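Structural protein VP1 (Trichodysplasia spinulosa-associated polyomavirus, PDB 4U60) forms the pentameric building block of the viral capsid and binds sialylated glycans such as the GM1 oligosaccharide. Local coordinates at residues Thr24-Asn36 with Gly63-Leu75. Numbering follows the deposited sequence. Where two conformers were deposited one is given.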
ATOM      1  N   THR C  24     -27.328 -20.606 -10.472  1.00 25.29           N
ATOM      2  CA  THR C  24     -26.100 -20.341  -9.753  1.00 24.06           C
ATOM      3  C   THR C  24     -25.389 -21.654  -9.523  1.00 23.71           C
ATOM      4  O   THR C  24     -26.025 -22.707  -9.362  1.00 25.37           O
ATOM      5  CB  THR C  24     -26.359 -19.658  -8.406  1.00 24.64           C
ATOM      6  OG1 THR C  24     -27.117 -20.537  -7.580  1.00 26.36           O
ATOM      7  CG2 THR C  24     -27.132 -18.364  -8.591  1.00 25.45           C
ATOM      8  N   ILE C  25     -24.066 -21.584  -9.517  1.00 21.96           N
ATOM      9  CA  ILE C  25     -23.232 -22.731  -9.246  1.00 21.54           C
ATOM     10  C   ILE C  25     -22.350 -22.355  -8.064  1.00 20.36           C
ATOM     11  O   ILE C  25     -21.694 -21.310  -8.074  1.00 19.42           O
ATOM     12  CB  ILE C  25     -22.331 -23.059 -10.461  1.00 21.11           C
ATOM     13  CG1 ILE C  25     -23.179 -23.578 -11.625  1.00 22.62           C
ATOM     14  CG2 ILE C  25     -21.215 -24.042 -10.087  1.00 20.58           C
ATOM     15  CD1 ILE C  25     -23.871 -24.896 -11.364  1.00 23.75           C
ATOM     16  N   GLU C  26     -22.328 -23.218  -7.068  1.00 20.35           N
ATOM     17  CA  GLU C  26     -21.497 -23.024  -5.909  1.00 20.09           C
ATOM     18  C   GLU C  26     -20.559 -24.215  -5.797  1.00 19.30           C
ATOM     19  O   GLU C  26     -20.969 -25.364  -5.956  1.00 19.91           O
ATOM     20  CB  GLU C  26     -22.414 -22.905  -4.696  1.00 22.09           C
ATOM     21  CG  GLU C  26     -21.732 -22.613  -3.400  1.00 23.11           C
ATOM     22  CD  GLU C  26     -22.738 -22.494  -2.271  1.00 25.11           C
ATOM     23  OE1 GLU C  26     -22.763 -21.444  -1.609  1.00 27.29           O
ATOM     24  OE2 GLU C  26     -23.521 -23.439  -2.041  1.00 27.29           O
ATOM     25  N   LEU C  27     -19.291 -23.943  -5.548  1.00 18.02           N
ATOM     26  CA  LEU C  27     -18.317 -25.012  -5.363  1.00 17.75           C
ATOM     27  C   LEU C  27     -17.135 -24.507  -4.587  1.00 16.45           C
ATOM     28  O   LEU C  27     -16.970 -23.306  -4.399  1.00 15.91           O
ATOM     29  CB  LEU C  27     -17.834 -25.558  -6.701  1.00 18.18           C
ATOM     30  CG  LEU C  27     -16.890 -24.643  -7.479  1.00 17.50           C
ATOM     31  CD1 LEU C  27     -15.869 -25.408  -8.307  1.00 17.83           C
ATOM     32  CD2 LEU C  27     -17.710 -23.728  -8.387  1.00 18.08           C
ATOM     33  N   TYR C  28     -16.313 -25.436  -4.125  1.00 16.04           N
ATOM     34  CA  TYR C  28     -14.996 -25.094  -3.597  1.00 15.02           C
ATOM     35  C   TYR C  28     -13.974 -26.004  -4.257  1.00 14.85           C
ATOM     36  O   TYR C  28     -14.312 -27.104  -4.752  1.00 15.74           O
ATOM     37  CB  TYR C  28     -14.945 -25.217  -2.053  1.00 15.37           C
ATOM     38  CG  TYR C  28     -15.183 -26.634  -1.562  1.00 16.14           C
ATOM     39  CD1 TYR C  28     -14.129 -27.537  -1.433  1.00 15.96           C
ATOM     40  CD2 TYR C  28     -16.460 -27.085  -1.292  1.00 17.28           C
ATOM     41  CE1 TYR C  28     -14.353 -28.851  -1.022  1.00 17.12           C
ATOM     42  CE2 TYR C  28     -16.700 -28.395  -0.889  1.00 18.31           C
ATOM     43  CZ  TYR C  28     -15.635 -29.279  -0.762  1.00 18.23           C
ATOM     44  OH  TYR C  28     -15.891 -30.579  -0.362  1.00 20.27           O
ATOM     45  N   LEU C  29     -12.735 -25.534  -4.290  1.00 14.11           N
ATOM     46  CA  LEU C  29     -11.610 -26.340  -4.724  1.00 14.33           C
ATOM     47  C   LEU C  29     -10.566 -26.390  -3.621  1.00 14.01           C
ATOM     48  O   LEU C  29     -10.115 -25.356  -3.135  1.00 13.74           O
ATOM     49  CB  LEU C  29     -10.986 -25.764  -5.996  1.00 14.31           C
ATOM     50  CG  LEU C  29     -11.884 -25.827  -7.239  1.00 15.03           C
ATOM     51  CD1 LEU C  29     -11.231 -25.051  -8.370  1.00 15.06           C
ATOM     52  CD2 LEU C  29     -12.173 -27.264  -7.660  1.00 16.13           C
ATOM     53  N   ASN C  30     -10.194 -27.609  -3.237  1.00 14.08           N
ATOM     54  CA  ASN C  30      -9.094 -27.784  -2.317  1.00 14.06           C
ATOM     55  C   ASN C  30      -7.754 -27.589  -3.006  1.00 13.62           C
ATOM     56  O   ASN C  30      -7.598 -27.793  -4.212  1.00 14.30           O
ATOM     57  CB  ASN C  30      -9.164 -29.134  -1.604  1.00 14.64           C
ATOM     58  CG  ASN C  30     -10.040 -29.083  -0.368  1.00 15.26           C
ATOM     59  OD1 ASN C  30      -9.841 -28.239   0.508  1.00 15.18           O
ATOM     60  ND2 ASN C  30     -11.024 -29.948  -0.303  1.00 16.13           N
ATOM     61  N   THR C  31      -6.787 -27.178  -2.194  1.00 13.06           N
ATOM     62  CA  THR C  31      -5.472 -26.809  -2.674  1.00 12.58           C
ATOM     63  C   THR C  31      -4.676 -28.035  -3.134  1.00 12.89           C
ATOM     64  O   THR C  31      -4.901 -29.176  -2.637  1.00 13.20           O
ATOM     65  CB  THR C  31      -4.706 -26.039  -1.584  1.00 12.55           C
ATOM     66  OG1 THR C  31      -3.622 -25.321  -2.164  1.00 12.28           O
ATOM     67  CG2 THR C  31      -4.169 -26.955  -0.514  1.00 12.90           C
ATOM     68  N   ARG C  32      -3.776 -27.811  -4.095  1.00 12.61           N
ATOM     69  CA  ARG C  32      -2.928 -28.864  -4.653  1.00 13.21           C
ATOM     70  C   ARG C  32      -1.457 -28.462  -4.532  1.00 13.09           C
ATOM     71  O   ARG C  32      -0.780 -28.106  -5.495  1.00 13.23           O
ATOM     72  CB  ARG C  32      -3.324 -29.174  -6.093  1.00 13.62           C
ATOM     73  CG  ARG C  32      -4.796 -29.566  -6.248  1.00 13.98           C
ATOM     74  CD  ARG C  32      -5.079 -30.874  -5.557  1.00 15.08           C
ATOM     75  NE  ARG C  32      -6.476 -31.307  -5.588  1.00 15.85           N
ATOM     76  CZ  ARG C  32      -7.218 -31.552  -4.518  1.00 16.40           C
ATOM     77  NH1 ARG C  32      -6.762 -31.349  -3.283  1.00 16.23           N
ATOM     78  NH2 ARG C  32      -8.459 -32.027  -4.684  1.00 17.45           N
ATOM     79  N   MET C  33      -0.964 -28.543  -3.307  1.00 12.87           N
ATOM     80  CA  MET C  33       0.398 -28.145  -3.024  1.00 13.04           C
ATOM     81  C   MET C  33       1.451 -29.215  -3.223  1.00 13.58           C
ATOM     82  O   MET C  33       2.631 -28.902  -3.270  1.00 13.39           O
ATOM     83  CB  MET C  33       0.468 -27.637  -1.586  1.00 13.09           C
ATOM     84  CG  MET C  33      -0.289 -26.329  -1.331  1.00 12.80           C
ATOM     85  SD  MET C  33       0.352 -24.901  -2.240  1.00 12.78           S
ATOM     86  CE  MET C  33      -0.755 -24.831  -3.644  1.00 12.09           C
ATOM     87  N   GLY C  34       1.032 -30.476  -3.308  1.00 14.03           N
ATOM     88  CA  GLY C  34       1.965 -31.582  -3.536  1.00 14.88           C
ATOM     89  C   GLY C  34       1.517 -32.858  -2.862  1.00 15.62           C
ATOM     90  O   GLY C  34       1.608 -33.942  -3.448  1.00 16.65           O
ATOM     91  N   GLN C  35       1.083 -32.756  -1.613  1.00 15.68           N
ATOM     92  CA  GLN C  35       0.434 -33.866  -0.941  1.00 16.73           C
ATOM     93  C   GLN C  35      -1.060 -33.593  -1.088  1.00 16.30           C
ATOM     94  O   GLN C  35      -1.656 -32.808  -0.344  1.00 15.61           O
ATOM     95  CB  GLN C  35       0.890 -33.932   0.500  1.00 17.65           C
ATOM     96  CG  GLN C  35       0.610 -35.219   1.248  1.00 19.24           C
ATOM     97  CD  GLN C  35      -0.717 -35.854   0.911  1.00 20.12           C
ATOM     98  OE1 GLN C  35      -0.863 -36.554  -0.120  1.00 20.28           O
ATOM     99  NE2 GLN C  35      -1.696 -35.649   1.797  1.00 21.23           N
ATOM    100  N   ASN C  36      -1.652 -34.231  -2.088  1.00 16.85           N
ATOM    101  CA  ASN C  36      -3.010 -33.914  -2.536  1.00 16.69           C
ATOM    102  C   ASN C  36      -4.027 -34.985  -2.172  1.00 18.02           C
ATOM    103  O   ASN C  36      -5.183 -34.906  -2.608  1.00 19.07           O
ATOM    104  CB  ASN C  36      -2.981 -33.663  -4.051  1.00 16.69           C
ATOM    105  CG  ASN C  36      -2.016 -32.551  -4.414  1.00 15.89           C
ATOM    106  OD1 ASN C  36      -1.708 -31.692  -3.575  1.00 15.41           O
ATOM    107  ND2 ASN C  36      -1.528 -32.565  -5.632  1.00 16.31           N
ATOM    108  N   GLY C  63       5.954 -34.589  -5.315  1.00 16.17           N
ATOM    109  CA  GLY C  63       5.104 -33.938  -4.330  1.00 15.71           C
ATOM    110  C   GLY C  63       5.600 -32.633  -3.763  1.00 15.04           C
ATOM    111  O   GLY C  63       4.942 -32.077  -2.892  1.00 14.53           O
ATOM    112  N   GLU C  64       6.748 -32.120  -4.203  1.00 15.12           N
ATOM    113  CA  GLU C  64       7.216 -30.848  -3.663  1.00 14.10           C
ATOM    114  C   GLU C  64       6.791 -29.633  -4.479  1.00 14.15           C
ATOM    115  O   GLU C  64       7.178 -28.521  -4.140  1.00 14.28           O
ATOM    116  CB  GLU C  64       8.736 -30.828  -3.455  1.00 14.11           C
ATOM    117  CG  GLU C  64       9.613 -30.682  -4.694  1.00 13.99           C
ATOM    118  CD  GLU C  64      11.047 -30.405  -4.302  1.00 13.89           C
ATOM    119  OE1 GLU C  64      11.842 -31.385  -4.240  1.00 14.27           O
ATOM    120  OE2 GLU C  64      11.351 -29.224  -4.004  1.00 13.01           O
ATOM    121  N   ILE C  65       6.026 -29.823  -5.551  1.00 14.88           N
ATOM    122  CA  ILE C  65       5.683 -28.671  -6.349  1.00 15.30           C
ATOM    123  C   ILE C  65       4.160 -28.468  -6.479  1.00 14.00           C
ATOM    124  O   ILE C  65       3.404 -29.394  -6.749  1.00 14.92           O
ATOM    125  CB  ILE C  65       6.403 -28.585  -7.692  1.00 17.33           C
ATOM    126  CG1 ILE C  65       5.881 -29.673  -8.554  1.00 18.51           C
ATOM    127  CG2 ILE C  65       7.948 -28.545  -7.586  1.00 17.75           C
ATOM    128  CD1 ILE C  65       4.797 -29.131  -9.432  1.00 20.41           C
ATOM    129  N   PRO C  66       3.724 -27.236  -6.245  1.00 12.97           N
ATOM    130  CA  PRO C  66       2.316 -26.888  -6.375  0.50 12.54           C
ATOM    131  C   PRO C  66       1.783 -26.960  -7.806  1.00 12.38           C
ATOM    132  O   PRO C  66       2.515 -26.658  -8.758  1.00 12.03           O
ATOM    133  CB  PRO C  66       2.272 -25.454  -5.856  0.50 12.22           C
ATOM    134  CG  PRO C  66       3.401 -25.386  -4.883  0.50 12.49           C
ATOM    135  CD  PRO C  66       4.470 -26.256  -5.446  0.50 12.85           C
ATOM    136  N   THR C  67       0.508 -27.335  -7.935  1.00 11.72           N
ATOM    137  CA  THR C  67      -0.159 -27.422  -9.223  1.00 11.73           C
ATOM    138  C   THR C  67      -1.471 -26.645  -9.162  1.00 11.59           C
ATOM    139  O   THR C  67      -1.930 -26.255  -8.076  1.00 11.90           O
ATOM    140  CB  THR C  67      -0.441 -28.878  -9.627  1.00 12.20           C
ATOM    141  OG1 THR C  67      -1.095 -29.557  -8.554  1.00 12.38           O
ATOM    142  CG2 THR C  67       0.850 -29.598  -9.963  1.00 12.64           C
ATOM    143  N   TYR C  68      -2.045 -26.371 -10.317  1.00 11.81           N
ATOM    144  CA  TYR C  68      -3.363 -25.724 -10.374  1.00 11.75           C
ATOM    145  C   TYR C  68      -4.476 -26.650  -9.916  1.00 12.00           C
ATOM    146  O   TYR C  68      -4.488 -27.864 -10.213  1.00 12.77           O
ATOM    147  CB  TYR C  68      -3.673 -25.200 -11.769  1.00 12.33           C
ATOM    148  CG  TYR C  68      -2.765 -24.070 -12.211  1.00 12.35           C
ATOM    149  CD1 TYR C  68      -2.951 -22.794 -11.707  1.00 12.22           C
ATOM    150  CD2 TYR C  68      -1.708 -24.284 -13.080  1.00 12.77           C
ATOM    151  CE1 TYR C  68      -2.142 -21.742 -12.105  1.00 12.66           C
ATOM    152  CE2 TYR C  68      -0.879 -23.253 -13.473  1.00 12.98           C
ATOM    153  CZ  TYR C  68      -1.091 -21.977 -12.961  1.00 12.91           C
ATOM    154  OH  TYR C  68      -0.273 -20.931 -13.333  1.00 13.84           O
ATOM    155  N   SER C  69      -5.422 -26.082  -9.166  1.00 11.73           N
ATOM    156  CA  SER C  69      -6.693 -26.727  -8.941  1.00 12.13           C
ATOM    157  C   SER C  69      -7.619 -26.398 -10.100  1.00 12.24           C
ATOM    158  O   SER C  69      -7.604 -25.286 -10.613  1.00 12.52           O
ATOM    159  CB  SER C  69      -7.319 -26.213  -7.656  1.00 11.91           C
ATOM    160  OG  SER C  69      -6.468 -26.474  -6.544  1.00 11.98           O
ATOM    161  N   THR C  70      -8.469 -27.337 -10.487  1.00 12.90           N
ATOM    162  CA  THR C  70      -9.429 -27.074 -11.543  1.00 13.38           C
ATOM    163  C   THR C  70     -10.586 -28.077 -11.509  1.00 14.02           C
ATOM    164  O   THR C  70     -10.458 -29.208 -11.029  1.00 14.40           O
ATOM    165  CB  THR C  70      -8.757 -27.075 -12.937  1.00 13.61           C
ATOM    166  OG1 THR C  70      -9.624 -26.465 -13.906  1.00 14.10           O
ATOM    167  CG2 THR C  70      -8.399 -28.481 -13.392  1.00 14.63           C
ATOM    168  N   ALA C  71     -11.720 -27.618 -12.013  1.00 14.37           N
ATOM    169  CA  ALA C  71     -12.904 -28.466 -12.179  1.00 15.37           C
ATOM    170  C   ALA C  71     -13.717 -27.987 -13.362  1.00 15.90           C
ATOM    171  O   ALA C  71     -13.721 -26.785 -13.694  1.00 15.45           O
ATOM    172  CB  ALA C  71     -13.784 -28.433 -10.934  1.00 15.54           C
ATOM    173  N   ARG C  72     -14.383 -28.935 -14.010  1.00 16.94           N
ATOM    174  CA  ARG C  72     -15.422 -28.655 -14.975  1.00 17.67           C
ATOM    175  C   ARG C  72     -16.729 -28.995 -14.295  1.00 18.23           C
ATOM    176  O   ARG C  72     -16.918 -30.135 -13.845  1.00 19.38           O
ATOM    177  CB  ARG C  72     -15.271 -29.517 -16.223  1.00 19.01           C
ATOM    178  CG  ARG C  72     -16.389 -29.322 -17.227  1.00 20.21           C
ATOM    179  CD  ARG C  72     -16.313 -30.359 -18.345  1.00 21.86           C
ATOM    180  NE  ARG C  72     -17.322 -30.102 -19.358  1.00 23.18           N
ATOM    181  CZ  ARG C  72     -18.604 -30.414 -19.238  1.00 24.50           C
ATOM    182  NH1 ARG C  72     -19.057 -31.027 -18.144  1.00 25.78           N
ATOM    183  NH2 ARG C  72     -19.443 -30.129 -20.237  1.00 25.32           N
ATOM    184  N   ILE C  73     -17.635 -28.028 -14.238  1.00 18.02           N
ATOM    185  CA  ILE C  73     -18.950 -28.259 -13.649  1.00 19.41           C
ATOM    186  C   ILE C  73     -19.984 -28.407 -14.763  1.00 20.43           C
ATOM    187  O   ILE C  73     -20.066 -27.579 -15.663  1.00 19.93           O
ATOM    188  CB  ILE C  73     -19.384 -27.095 -12.726  1.00 19.19           C
ATOM    189  CG1 ILE C  73     -18.339 -26.818 -11.640  1.00 18.80           C
ATOM    190  CG2 ILE C  73     -20.757 -27.371 -12.126  1.00 20.26           C
ATOM    191  CD1 ILE C  73     -17.977 -27.958 -10.736  1.00 20.10           C
ATOM    192  N   ASN C  74     -20.776 -29.468 -14.674  1.00 22.32           N
ATOM    193  CA  ASN C  74     -21.856 -29.718 -15.614  1.00 24.37           C
ATOM    194  C   ASN C  74     -23.023 -28.818 -15.334  1.00 24.05           C
ATOM    195  O   ASN C  74     -23.550 -28.824 -14.221  1.00 25.13           O
ATOM    196  CB  ASN C  74     -22.351 -31.151 -15.475  1.00 27.18           C
ATOM    197  CG  ASN C  74     -21.338 -32.142 -15.954  1.00 29.06           C
ATOM    198  OD1 ASN C  74     -20.926 -32.091 -17.118  1.00 31.39           O
ATOM    199  ND2 ASN C  74     -20.912 -33.036 -15.076  1.00 30.40           N
ATOM    200  N   LEU C  75     -23.438 -28.064 -16.336  1.00 22.99           N
ATOM    201  CA  LEU C  75     -24.563 -27.170 -16.215  1.00 23.01           C
ATOM    202  C   LEU C  75     -25.818 -27.838 -16.761  1.00 24.39           C
ATOM    203  O   LEU C  75     -25.739 -28.814 -17.522  1.00 24.79           O
ATOM    204  CB  LEU C  75     -24.299 -25.881 -16.972  1.00 22.27           C
ATOM    205  CG  LEU C  75     -23.047 -25.124 -16.514  1.00 20.93           C
ATOM    206  CD1 LEU C  75     -22.796 -23.940 -17.432  1.00 20.37           C
ATOM    207  CD2 LEU C  75     -23.142 -24.688 -15.064  1.00 20.58           C
TER
HETATM  208  O   HOH W   1      -7.684 -24.916  -4.542  1.00 23.73           O
HETATM  209  O   HOH W   2      -3.893 -25.641  -6.082  1.00 11.43           O
HETATM  210  O   HOH W   3       0.628 -30.645  -6.743  1.00 15.49           O
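A chi1 of -60° in Ser-69 swings OG opposite its own carbonyl carbon, where it comes up against Asn-30 and Arg-32; in Thr-67 chi1 of 51° holds OG1 between its own N and carbonyl carbon, where it lies 3.3 Å from CB of Arg-32. A direct backbone hydrogen bond joins the segments: Thr-67 N reaches Arg-32 O at 2.9 Å, nearly straight at 173°. Three waters complete the join. One donates a hydrogen bond to Ser-69 OG and a weak one to Leu-29 O; the second links Ser-69 OG, Thr-67 O and Arg-32 N; the third is gripped by four atoms, Arg-32 O, Asn-36 ND2, Ile-65 O and Thr-67 OG1. Arg-32 sends its aliphatic CG past Ser-69 OG, while its guanidinium turns off to a salt bridge with Asp-183. One residue along from Arg-32, the bent chain of Met-33 lays CE against CB of Pro-66, 3.8 Å away. Further on, Gly-34 CA comes within 3.1 Å of Gly-63 O, a CA-H...O contact with no room for a side chain.

The axes of strands 24-29 and 69-74 approach to 8.0 Å, roughly antiparallel, and the meeting is mainly apolar beyond the water at Leu-29 and Ser-69. Leu-29 CD2 touches Ala-71 CB, Ile-25 CG2 meets Ile-73 CG2, and Ile-25 CG1 packs on Leu-75 CD2 at 3.6 Å. In this jelly-roll strand 24-29 pairs with strand 260-279 and strand 69-74 with strand 241-254; apolar side chains join them at one end, ordered water and a backbone bond at the other.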